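Local coordinates for sulfur carrier protein ThiS adenylyltransferase (Escherichia coli, PDB 1ZFN) that adenylates the C-terminal glycine of the sulfur carrier protein ThiS with ATP, a step in thiamine diphosphate biosynthesis, at residues A[9-14]-A[95-100]. Residues are numbered along the deposited sequence; the frame is centred on the assembly and turned at random.
With ATP (adenosine-5'-triphosphate), chain H.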
loop_
_atom_site.group_PDB
_atom_site.type_symbol
_atom_site.label_atom_id
_atom_site.label_comp_id
_atom_site.label_asym_id
_atom_site.label_seq_id
_atom_site.Cartn_x
_atom_site.Cartn_y
_atom_site.Cartn_z
ATOM N N MET A 9 -14.499 18.933 -3.564
ATOM C CA MET A 9 -13.410 18.806 -4.514
ATOM C C MET A 9 -12.404 17.767 -4.046
ATOM O O MET A 9 -12.056 16.842 -4.785
ATOM C CB MET A 9 -12.727 20.155 -4.690
ATOM C CG MET A 9 -12.011 20.296 -6.005
ATOM S SD MET A 9 -13.105 19.999 -7.409
ATOM C CE MET A 9 -12.039 19.020 -8.445
ATOM N N ARG A 10 -11.947 17.926 -2.809
ATOM C CA ARG A 10 -10.988 17.012 -2.206
ATOM C C ARG A 10 -11.427 15.543 -2.260
ATOM O O ARG A 10 -10.640 14.668 -2.627
ATOM C CB ARG A 10 -10.728 17.455 -0.767
ATOM C CG ARG A 10 -10.445 16.360 0.221
ATOM C CD ARG A 10 -9.829 16.968 1.456
ATOM N NE ARG A 10 -8.568 17.606 1.099
ATOM C CZ ARG A 10 -7.680 18.060 1.977
ATOM N NH1 ARG A 10 -7.915 17.952 3.279
ATOM N NH2 ARG A 10 -6.546 18.606 1.555
ATOM N N TYR A 11 -12.685 15.278 -1.916
ATOM C CA TYR A 11 -13.209 13.915 -1.933
ATOM C C TYR A 11 -13.939 13.546 -3.236
ATOM O O TYR A 11 -14.550 12.481 -3.336
ATOM C CB TYR A 11 -14.129 13.709 -0.728
ATOM C CG TYR A 11 -13.493 14.115 0.588
ATOM C CD1 TYR A 11 -14.062 15.106 1.380
ATOM C CD2 TYR A 11 -12.314 13.517 1.034
ATOM C CE1 TYR A 11 -13.482 15.498 2.585
ATOM C CE2 TYR A 11 -11.718 13.904 2.243
ATOM C CZ TYR A 11 -12.310 14.894 3.013
ATOM O OH TYR A 11 -11.741 15.281 4.210
ATOM N N SER A 12 -13.830 14.405 -4.244
ATOM C CA SER A 12 -14.503 14.165 -5.509
ATOM C C SER A 12 -14.390 12.747 -6.070
ATOM O O SER A 12 -15.416 12.138 -6.347
ATOM C CB SER A 12 -14.067 15.201 -6.577
ATOM O OG SER A 12 -12.755 15.007 -7.084
ATOM N N ARG A 13 -13.176 12.210 -6.227
ATOM C CA ARG A 13 -12.998 10.860 -6.795
ATOM C C ARG A 13 -13.740 9.803 -5.995
ATOM O O ARG A 13 -14.126 8.755 -6.517
ATOM C CB ARG A 13 -11.524 10.462 -6.841
ATOM C CG ARG A 13 -10.598 11.498 -7.400
ATOM C CD ARG A 13 -10.958 11.918 -8.803
ATOM N NE ARG A 13 -11.242 13.351 -8.827
ATOM C CZ ARG A 13 -10.921 14.184 -9.812
ATOM N NH1 ARG A 13 -10.288 13.746 -10.885
ATOM N NH2 ARG A 13 -11.253 15.462 -9.720
ATOM N N GLN A 14 -13.928 10.093 -4.719
ATOM C CA GLN A 14 -14.610 9.187 -3.823
ATOM C C GLN A 14 -16.119 9.409 -3.914
ATOM O O GLN A 14 -16.893 8.452 -3.991
ATOM C CB GLN A 14 -14.124 9.451 -2.410
ATOM C CG GLN A 14 -14.011 8.232 -1.560
ATOM C CD GLN A 14 -13.139 8.490 -0.365
ATOM O OE1 GLN A 14 -13.533 9.191 0.572
ATOM N NE2 GLN A 14 -11.921 7.939 -0.395
ATOM N N GLN A 95 -0.842 17.672 7.268
ATOM C CA GLN A 95 -0.444 18.355 6.048
ATOM C C GLN A 95 -1.126 17.752 4.830
ATOM O O GLN A 95 -1.259 18.403 3.794
ATOM C CB GLN A 95 1.064 18.266 5.867
ATOM C CG GLN A 95 1.848 19.046 6.884
ATOM C CD GLN A 95 3.332 18.869 6.687
ATOM O OE1 GLN A 95 3.834 18.980 5.569
ATOM N NE2 GLN A 95 4.045 18.594 7.771
ATOM N N LEU A 96 -1.539 16.498 4.943
ATOM C CA LEU A 96 -2.217 15.849 3.837
ATOM C C LEU A 96 -3.660 16.325 3.840
ATOM O O LEU A 96 -4.200 16.722 2.811
ATOM C CB LEU A 96 -2.183 14.331 4.002
ATOM C CG LEU A 96 -3.027 13.554 2.988
ATOM C CD1 LEU A 96 -2.406 13.682 1.604
ATOM C CD2 LEU A 96 -3.122 12.103 3.416
ATOM N N ASN A 97 -4.275 16.281 5.019
ATOM C CA ASN A 97 -5.655 16.695 5.190
ATOM C C ASN A 97 -5.809 17.463 6.499
ATOM O O ASN A 97 -5.987 16.871 7.564
ATOM C CB ASN A 97 -6.570 15.477 5.208
ATOM C CG ASN A 97 -8.028 15.854 5.124
ATOM O OD1 ASN A 97 -8.484 16.752 5.831
ATOM N ND2 ASN A 97 -8.773 15.167 4.260
ATOM N N PRO A 98 -5.759 18.803 6.426
ATOM C CA PRO A 98 -5.886 19.688 7.590
ATOM C C PRO A 98 -7.293 19.690 8.172
ATOM O O PRO A 98 -7.490 19.955 9.361
ATOM C CB PRO A 98 -5.523 21.061 7.027
ATOM C CG PRO A 98 -4.780 20.762 5.736
ATOM C CD PRO A 98 -5.526 19.583 5.199
ATOM N N ASP A 99 -8.264 19.382 7.320
ATOM C CA ASP A 99 -9.670 19.378 7.709
ATOM C C ASP A 99 -10.144 18.102 8.392
ATOM O O ASP A 99 -11.332 17.774 8.333
ATOM C CB ASP A 99 -10.543 19.646 6.476
ATOM C CG ASP A 99 -9.985 20.756 5.594
ATOM O OD1 ASP A 99 -9.654 21.837 6.131
ATOM O OD2 ASP A 99 -9.881 20.549 4.363
ATOM N N ILE A 100 -9.228 17.386 9.044
ATOM C CA ILE A 100 -9.581 16.141 9.729
ATOM C C ILE A 100 -9.175 16.209 11.194
ATOM O O ILE A 100 -8.308 16.998 11.566
ATOM C CB ILE A 100 -8.902 14.911 9.043
ATOM C CG1 ILE A 100 -9.586 14.620 7.711
ATOM C CG2 ILE A 100 -9.048 13.664 9.896
ATOM C CD1 ILE A 100 -11.069 14.308 7.866
HETATM P PG ATP H . -7.351 12.414 -11.510
HETATM O O1G ATP H . -7.458 13.094 -12.771
HETATM O O2G ATP H . -7.746 13.104 -10.119
HETATM O O3G ATP H . -8.074 11.144 -11.878
HETATM P PB ATP H . -4.448 12.179 -12.083
HETATM O O1B ATP H . -4.343 11.897 -13.551
HETATM O O2B ATP H . -3.228 12.839 -11.484
HETATM O O3B ATP H . -5.811 12.002 -11.248
HETATM P PA ATP H . -3.935 9.289 -11.985
HETATM O O1A ATP H . -3.298 8.509 -10.991
HETATM O O2A ATP H . -5.060 8.645 -12.842
HETATM O O3A ATP H . -4.191 10.742 -11.306
HETATM O "O5'" ATP H . -2.851 9.744 -12.992
HETATM C "C5'" ATP H . -1.640 9.169 -13.107
HETATM C "C4'" ATP H . -0.516 10.124 -13.540
HETATM O "O4'" ATP H . 0.194 9.939 -14.716
HETATM C "C3'" ATP H . -0.869 11.671 -13.480
HETATM O "O3'" ATP H . -0.192 12.345 -12.448
HETATM C "C2'" ATP H . -0.720 11.953 -14.968
HETATM O "O2'" ATP H . -0.424 13.320 -15.090
HETATM C "C1'" ATP H . 0.404 11.125 -15.391
HETATM N N9 ATP H . 0.543 10.769 -16.817
HETATM C C8 ATP H . -0.386 10.297 -17.704
HETATM N N7 ATP H . 0.196 10.082 -18.898
HETATM C C5 ATP H . 1.491 10.414 -18.775
HETATM C C6 ATP H . 2.586 10.397 -19.683
HETATM N N6 ATP H . 2.532 9.953 -20.946
HETATM N N1 ATP H . 3.825 10.825 -19.217
HETATM C C2 ATP H . 4.008 11.264 -17.903
HETATM N N3 ATP H . 2.930 11.265 -17.037
HETATM C C4 ATP H . 1.703 10.859 -17.471
#
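Tyr11 sets its ring beside the backbone N (chi1 -51°), while Asn97 turns its amide anti to its own N (chi1 -169°), and the two side chains meet from opposite directions. Here, in this Rossmann-type ThiF domain, the end of helix 6-10 and the junction before helix 12-15 meet the loop that leaves helix 85-96 and leads into strand 101-105, outermost in the chain's sheet. Asn97 ND2 donates to Tyr11 OH at 3.0 Å, nearly straight at 164°, with the hydroxyl lying in the amide plane. Ile100 CD1 packs against the same hydroxyl, and Gln25 and Leu29 of helix 21-30 also touch the Tyr11 side chain.

Arg10 CG lies over the centre of the Tyr11 ring, 3.4 Å above its plane; the chain then bends at chi3 and brings its guanidinium to the loop. Pro98 CD sits at the edge of that group. Asp99 OD2 lies well out of the guanidinium plane; a salt bridge to Arg10 NH1 would be one of charge alone, and is doubtful because NH1 is less surely placed.

Leu67 of the second subunit also packs on Arg10. Beyond the contact, Arg13 helps bind an ATP held largely by that subunit: its NE and NH2 grip Ser12 OG side-on, while NH1 lies 2.7 Å from ATP O2G.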